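Like-Sm ribonucleoprotein core (Methanococcus vannielii SB, PDB 5MKI) probably binds RNA as a ring of seven Sm-like subunits, with uridine monophosphate and calcium both seen bound to this protein. Local coordinates at residues Leu8-Val19 against Lys30-Met40. Sequence-based numbering, arbitrary orientation.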
ATOM      1  N   LEU A   8     -18.014   5.422 -10.205  1.00 24.89           N
ATOM      2  CA  LEU A   8     -17.418   6.752 -10.277  1.00 26.80           C
ATOM      3  C   LEU A   8     -18.119   7.683 -11.263  1.00 27.97           C
ATOM      4  O   LEU A   8     -17.854   8.882 -11.235  1.00 24.74           O
ATOM      5  CB  LEU A   8     -15.926   6.659 -10.642  1.00 26.54           C
ATOM      6  CG  LEU A   8     -15.061   5.926  -9.622  1.00 29.74           C
ATOM      7  CD1 LEU A   8     -13.555   6.162  -9.877  1.00 32.68           C
ATOM      8  CD2 LEU A   8     -15.432   6.369  -8.243  1.00 29.11           C
ATOM      9  N   ASP A   9     -19.000   7.164 -12.126  1.00 30.80           N
ATOM     10  CA  ASP A   9     -19.822   8.025 -12.975  1.00 27.19           C
ATOM     11  C   ASP A   9     -20.673   8.980 -12.150  1.00 29.91           C
ATOM     12  O   ASP A   9     -21.065  10.045 -12.640  1.00 28.58           O
ATOM     13  CB  ASP A   9     -20.737   7.189 -13.873  1.00 28.85           C
ATOM     14  CG  ASP A   9     -20.038   6.678 -15.114  1.00 35.51           C
ATOM     15  OD1 ASP A   9     -18.807   6.824 -15.212  1.00 30.32           O
ATOM     16  OD2 ASP A   9     -20.727   6.108 -15.988  1.00 38.81           O
ATOM     17  N   ALA A  10     -20.985   8.613 -10.906  1.00 27.97           N
ATOM     18  CA  ALA A  10     -21.672   9.552 -10.026  1.00 29.64           C
ATOM     19  C   ALA A  10     -20.846  10.813  -9.803  1.00 30.37           C
ATOM     20  O   ALA A  10     -21.414  11.890  -9.579  1.00 29.32           O
ATOM     21  CB  ALA A  10     -22.009   8.876  -8.694  1.00 28.10           C
ATOM     22  N   LEU A  11     -19.506  10.715  -9.875  1.00 25.70           N
ATOM     23  CA  LEU A  11     -18.678  11.920  -9.811  1.00 27.11           C
ATOM     24  C   LEU A  11     -18.837  12.766 -11.070  1.00 27.79           C
ATOM     25  O   LEU A  11     -18.944  13.993 -10.989  1.00 29.58           O
ATOM     26  CB  LEU A  11     -17.198  11.562  -9.601  1.00 27.21           C
ATOM     27  CG  LEU A  11     -16.793  11.089  -8.206  1.00 29.38           C
ATOM     28  CD1 LEU A  11     -15.318  10.785  -8.156  1.00 33.05           C
ATOM     29  CD2 LEU A  11     -17.117  12.139  -7.187  1.00 33.25           C
ATOM     30  N   GLY A  12     -18.850  12.131 -12.242  1.00 27.66           N
ATOM     31  CA  GLY A  12     -19.036  12.877 -13.472  1.00 26.68           C
ATOM     32  C   GLY A  12     -20.326  13.675 -13.480  1.00 34.02           C
ATOM     33  O   GLY A  12     -20.374  14.772 -14.036  1.00 38.70           O
ATOM     34  N   LYS A  13     -21.383  13.144 -12.849  1.00 30.66           N
ATOM     35  CA  LYS A  13     -22.643  13.880 -12.744  1.00 36.01           C
ATOM     36  C   LYS A  13     -22.557  15.050 -11.772  1.00 37.64           C
ATOM     37  O   LYS A  13     -23.348  15.995 -11.885  1.00 34.64           O
ATOM     38  CB  LYS A  13     -23.772  12.941 -12.309  1.00 29.84           C
ATOM     39  CG  LYS A  13     -23.991  11.766 -13.251  1.00 36.48           C
ATOM     40  CD  LYS A  13     -25.105  10.839 -12.753  1.00 38.65           C
ATOM     41  CE  LYS A  13     -25.659   9.980 -13.889  1.00 44.78           C
ATOM     42  NZ  LYS A  13     -24.582   9.638 -14.865  1.00 43.36           N
ATOM     43  N   SER A  14     -21.629  15.002 -10.812  1.00 33.72           N
ATOM     44  CA  SER A  14     -21.459  16.051  -9.818  1.00 28.59           C
ATOM     45  C   SER A  14     -20.470  17.120 -10.239  1.00 28.51           C
ATOM     46  O   SER A  14     -20.121  17.972  -9.413  1.00 28.63           O
ATOM     47  CB  SER A  14     -21.002  15.455  -8.487  1.00 28.14           C
ATOM     48  OG  SER A  14     -22.010  14.662  -7.918  1.00 28.80           O
ATOM     49  N   ILE A  15     -19.996  17.095 -11.488  1.00 26.29           N
ATOM     50  CA  ILE A  15     -19.103  18.146 -11.949  1.00 27.36           C
ATOM     51  C   ILE A  15     -19.807  19.491 -11.801  1.00 35.40           C
ATOM     52  O   ILE A  15     -21.000  19.632 -12.116  1.00 30.46           O
ATOM     53  CB  ILE A  15     -18.659  17.922 -13.403  1.00 30.82           C
ATOM     54  CG1 ILE A  15     -17.713  16.710 -13.518  1.00 28.82           C
ATOM     55  CG2 ILE A  15     -17.957  19.175 -13.931  1.00 30.10           C
ATOM     56  CD1 ILE A  15     -16.318  16.940 -12.930  1.00 26.35           C
ATOM     57  N   ASN A  16     -19.070  20.474 -11.277  1.00 31.55           N
ATOM     58  CA  ASN A  16     -19.547  21.846 -11.078  1.00 31.43           C
ATOM     59  C   ASN A  16     -20.689  21.911 -10.070  1.00 33.79           C
ATOM     60  O   ASN A  16     -21.575  22.760 -10.173  1.00 35.04           O
ATOM     61  CB  ASN A  16     -19.947  22.492 -12.407  1.00 34.70           C
ATOM     62  CG  ASN A  16     -18.749  22.817 -13.256  1.00 34.27           C
ATOM     63  OD1 ASN A  16     -17.732  23.281 -12.740  1.00 38.46           O
ATOM     64  ND2 ASN A  16     -18.842  22.558 -14.555  1.00 34.44           N
ATOM     65  N   THR A  17     -20.677  20.994  -9.103  1.00 32.19           N
ATOM     66  CA  THR A  17     -21.475  21.092  -7.892  1.00 32.43           C
ATOM     67  C   THR A  17     -20.544  20.941  -6.695  1.00 34.38           C
ATOM     68  O   THR A  17     -19.355  20.634  -6.839  1.00 34.13           O
ATOM     69  CB  THR A  17     -22.591  20.038  -7.853  1.00 33.76           C
ATOM     70  OG1 THR A  17     -22.024  18.735  -7.640  1.00 34.00           O
ATOM     71  CG2 THR A  17     -23.380  20.044  -9.159  1.00 33.57           C
ATOM     72  N   ASN A  18     -21.094  21.156  -5.502  1.00 29.81           N
ATOM     73  CA  ASN A  18     -20.325  21.075  -4.267  1.00 33.93           C
ATOM     74  C   ASN A  18     -20.330  19.653  -3.718  1.00 35.07           C
ATOM     75  O   ASN A  18     -21.395  19.038  -3.582  1.00 33.29           O
ATOM     76  CB  ASN A  18     -20.891  22.036  -3.222  1.00 36.29           C
ATOM     77  CG  ASN A  18     -19.831  22.546  -2.282  1.00 42.41           C
ATOM     78  OD1 ASN A  18     -19.456  21.877  -1.319  1.00 48.09           O
ATOM     79  ND2 ASN A  18     -19.323  23.735  -2.570  1.00 42.85           N
ATOM     80  N   VAL A  19     -19.140  19.130  -3.401  1.00 32.52           N
ATOM     81  CA  VAL A  19     -19.028  17.791  -2.835  1.00 29.41           C
ATOM     82  C   VAL A  19     -18.238  17.865  -1.539  1.00 24.99           C
ATOM     83  O   VAL A  19     -17.466  18.793  -1.303  1.00 30.88           O
ATOM     84  CB  VAL A  19     -18.384  16.787  -3.817  1.00 29.76           C
ATOM     85  CG1 VAL A  19     -19.210  16.737  -5.112  1.00 29.40           C
ATOM     86  CG2 VAL A  19     -16.904  17.141  -4.086  1.00 23.54           C
ATOM     87  N   LYS A  30     -14.350  20.168   1.528  1.00 36.35           N
ATOM     88  CA  LYS A  30     -15.581  20.537   0.836  1.00 39.49           C
ATOM     89  C   LYS A  30     -15.249  21.537  -0.259  1.00 32.35           C
ATOM     90  O   LYS A  30     -14.493  22.483  -0.020  1.00 38.37           O
ATOM     91  CB  LYS A  30     -16.598  21.134   1.819  1.00 38.34           C
ATOM     92  CG  LYS A  30     -17.840  21.730   1.163  1.00 48.13           C
ATOM     93  CD  LYS A  30     -18.694  22.534   2.152  1.00 54.69           C
ATOM     94  CE  LYS A  30     -19.146  23.873   1.559  1.00 55.98           C
ATOM     95  NZ  LYS A  30     -20.592  23.888   1.135  1.00 55.29           N
ATOM     96  N   GLY A  31     -15.802  21.335  -1.452  1.00 29.06           N
ATOM     97  CA  GLY A  31     -15.501  22.244  -2.547  1.00 30.63           C
ATOM     98  C   GLY A  31     -16.287  21.906  -3.797  1.00 28.52           C
ATOM     99  O   GLY A  31     -17.088  20.970  -3.824  1.00 31.46           O
ATOM    100  N   ARG A  32     -16.029  22.686  -4.847  1.00 31.03           N
ATOM    101  CA  ARG A  32     -16.706  22.542  -6.136  1.00 33.50           C
ATOM    102  C   ARG A  32     -15.875  21.651  -7.063  1.00 30.68           C
ATOM    103  O   ARG A  32     -14.738  21.996  -7.415  1.00 30.92           O
ATOM    104  CB  ARG A  32     -16.929  23.921  -6.762  1.00 33.54           C
ATOM    105  CG  ARG A  32     -17.648  23.942  -8.121  1.00 31.47           C
ATOM    106  CD  ARG A  32     -17.595  25.356  -8.717  1.00 34.03           C
ATOM    107  NE  ARG A  32     -18.415  25.490  -9.920  1.00 34.30           N
ATOM    108  CZ  ARG A  32     -19.732  25.692  -9.904  1.00 35.40           C
ATOM    109  NH1 ARG A  32     -20.378  25.778  -8.749  1.00 32.03           N
ATOM    110  NH2 ARG A  32     -20.403  25.797 -11.039  1.00 32.32           N
ATOM    111  N   LEU A  33     -16.455  20.529  -7.486  1.00 31.24           N
ATOM    112  CA  LEU A  33     -15.717  19.483  -8.196  1.00 29.38           C
ATOM    113  C   LEU A  33     -15.524  19.852  -9.665  1.00 28.23           C
ATOM    114  O   LEU A  33     -16.482  19.850 -10.447  1.00 31.51           O
ATOM    115  CB  LEU A  33     -16.444  18.150  -8.056  1.00 26.36           C
ATOM    116  CG  LEU A  33     -15.775  16.921  -8.690  1.00 29.04           C
ATOM    117  CD1 LEU A  33     -14.599  16.437  -7.850  1.00 25.30           C
ATOM    118  CD2 LEU A  33     -16.796  15.807  -8.903  1.00 30.90           C
ATOM    119  N   LYS A  34     -14.273  20.109 -10.049  1.00 26.72           N
ATOM    120  CA  LYS A  34     -13.897  20.465 -11.415  1.00 28.78           C
ATOM    121  C   LYS A  34     -13.364  19.296 -12.236  1.00 27.22           C
ATOM    122  O   LYS A  34     -13.337  19.386 -13.470  1.00 29.68           O
ATOM    123  CB  LYS A  34     -12.822  21.566 -11.403  1.00 24.58           C
ATOM    124  CG  LYS A  34     -13.164  22.760 -10.534  1.00 32.60           C
ATOM    125  CD  LYS A  34     -14.409  23.430 -11.062  1.00 29.88           C
ATOM    126  CE  LYS A  34     -14.184  23.980 -12.474  1.00 29.26           C
ATOM    127  NZ  LYS A  34     -15.425  24.595 -13.036  1.00 38.60           N
ATOM    128  N   ALA A  35     -12.922  18.221 -11.594  1.00 28.23           N
ATOM    129  CA  ALA A  35     -12.271  17.129 -12.312  1.00 28.13           C
ATOM    130  C   ALA A  35     -12.035  15.987 -11.345  1.00 25.12           C
ATOM    131  O   ALA A  35     -11.862  16.207 -10.145  1.00 25.57           O
ATOM    132  CB  ALA A  35     -10.944  17.573 -12.942  1.00 25.83           C
ATOM    133  N   TYR A  36     -12.042  14.768 -11.886  1.00 27.30           N
ATOM    134  CA  TYR A  36     -11.709  13.556 -11.150  1.00 22.73           C
ATOM    135  C   TYR A  36     -11.200  12.521 -12.150  1.00 30.03           C
ATOM    136  O   TYR A  36     -11.413  12.649 -13.361  1.00 24.49           O
ATOM    137  CB  TYR A  36     -12.914  12.993 -10.381  1.00 24.20           C
ATOM    138  CG  TYR A  36     -13.881  12.306 -11.305  1.00 29.38           C
ATOM    139  CD1 TYR A  36     -14.721  13.046 -12.121  1.00 31.70           C
ATOM    140  CD2 TYR A  36     -13.924  10.918 -11.400  1.00 25.38           C
ATOM    141  CE1 TYR A  36     -15.588  12.426 -12.992  1.00 32.17           C
ATOM    142  CE2 TYR A  36     -14.785  10.293 -12.272  1.00 26.44           C
ATOM    143  CZ  TYR A  36     -15.616  11.047 -13.056  1.00 29.14           C
ATOM    144  OH  TYR A  36     -16.476  10.433 -13.921  1.00 40.07           O
ATOM    145  N   ASP A  37     -10.532  11.483 -11.630  1.00 25.40           N
ATOM    146  CA  ASP A  37      -9.973  10.414 -12.459  1.00 28.55           C
ATOM    147  C   ASP A  37     -10.259   9.073 -11.785  1.00 27.99           C
ATOM    148  O   ASP A  37     -10.837   9.015 -10.694  1.00 24.06           O
ATOM    149  CB  ASP A  37      -8.461  10.609 -12.722  1.00 25.87           C
ATOM    150  CG  ASP A  37      -7.616  10.638 -11.441  1.00 26.31           C
ATOM    151  OD1 ASP A  37      -8.028  10.080 -10.407  1.00 29.71           O
ATOM    152  OD2 ASP A  37      -6.514  11.232 -11.463  1.00 27.73           O
ATOM    153  N   LEU A  38      -9.827   7.978 -12.429  1.00 30.81           N
ATOM    154  CA  LEU A  38     -10.186   6.660 -11.921  1.00 25.84           C
ATOM    155  C   LEU A  38      -9.423   6.278 -10.661  1.00 29.51           C
ATOM    156  O   LEU A  38      -9.765   5.267 -10.038  1.00 28.43           O
ATOM    157  CB  LEU A  38      -9.988   5.604 -13.011  1.00 30.96           C
ATOM    158  CG  LEU A  38     -11.079   5.635 -14.085  1.00 40.14           C
ATOM    159  CD1 LEU A  38     -10.851   4.545 -15.118  1.00 44.56           C
ATOM    160  CD2 LEU A  38     -12.495   5.556 -13.474  1.00 33.51           C
ATOM    161  N   HIS A  39      -8.424   7.058 -10.257  1.00 26.01           N
ATOM    162  CA  HIS A  39      -7.832   6.897  -8.933  1.00 25.99           C
ATOM    163  C   HIS A  39      -8.627   7.588  -7.833  1.00 26.86           C
ATOM    164  O   HIS A  39      -8.242   7.488  -6.661  1.00 28.81           O
ATOM    165  CB  HIS A  39      -6.405   7.442  -8.928  1.00 32.58           C
ATOM    166  CG  HIS A  39      -5.512   6.779  -9.924  1.00 37.97           C
ATOM    167  ND1 HIS A  39      -4.755   7.489 -10.832  1.00 38.82           N
ATOM    168  CD2 HIS A  39      -5.265   5.470 -10.167  1.00 36.59           C
ATOM    169  CE1 HIS A  39      -4.071   6.645 -11.586  1.00 43.00           C
ATOM    170  NE2 HIS A  39      -4.362   5.415 -11.202  1.00 46.75           N
ATOM    171  N   MET A  40      -9.699   8.297  -8.185  1.00 28.04           N
ATOM    172  CA  MET A  40     -10.424   9.201  -7.293  1.00 26.55           C
ATOM    173  C   MET A  40      -9.583  10.402  -6.856  1.00 26.43           C
ATOM    174  O   MET A  40      -9.883  11.010  -5.820  1.00 25.32           O
ATOM    175  CB  MET A  40     -10.985   8.470  -6.055  1.00 27.79           C
ATOM    176  CG  MET A  40     -11.897   7.259  -6.359  1.00 33.80           C
ATOM    177  SD  MET A  40     -13.011   6.722  -5.012  1.00 41.77           S
ATOM    178  CE  MET A  40     -13.692   8.290  -4.486  1.00 30.16           C
TER
HETATM  179  O   HOH W   1     -16.467   7.951 -14.311  1.00 32.70           O
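Leu11 lays its CB over the centre of the Tyr36 ring, 3.6 Å from the ring centroid, in a CH-pi contact. This is the Sm fold: the N-terminal helix 9-13 packs on the strongly bent antiparallel sheet of a small barrel. The tight part lies under the helix. The Tyr36 ring slides beneath it because chi1, 76°, places CG between the backbone N and the carbonyl carbon. Leu11 CD1 comes within 3.5 Å of Tyr36 CD2, and Ile15 CD1 meets the ring at its edge. Leu33 CD2 packs against Leu11, 3.5 Å from its O and close to its CD2. Val42 of the neighbouring strand touches both Leu33 and Tyr36. Replacing Tyr36 by an alanine is likely to open a gap beneath Leu11 and to take from a bound water its hydroxyl partner. After the helix, a type II turn from Ser14 to Thr17 leads the chain into the antiparallel pairing with strand 30-36. Asn16 N bonds Leu33 O almost straight, at 178°, and Leu33 N bonds Thr17 O. Val19 and Gly31 form a hydrogen-bonded pair. The solvent side is looser at Arg32 and Lys30. The Arg32 guanidinium has Asn16 O over one face, 3.4 Å from NH2, at an angle too poor for a hydrogen bond. Lys30 NZ makes a weak bond to OD1 of Asn18, a residue seen to bind calcium. The firm bond on this side is from Lys34, whose bends at chi2 and chi3 bring NZ to 2.7 Å from Asn16 OD1, in the carbonyl plane. Near the N-terminal end of the helix, one water lies in the plane of the Tyr36 ring, 2.5 Å from OH, and donates to Asp9 OD1.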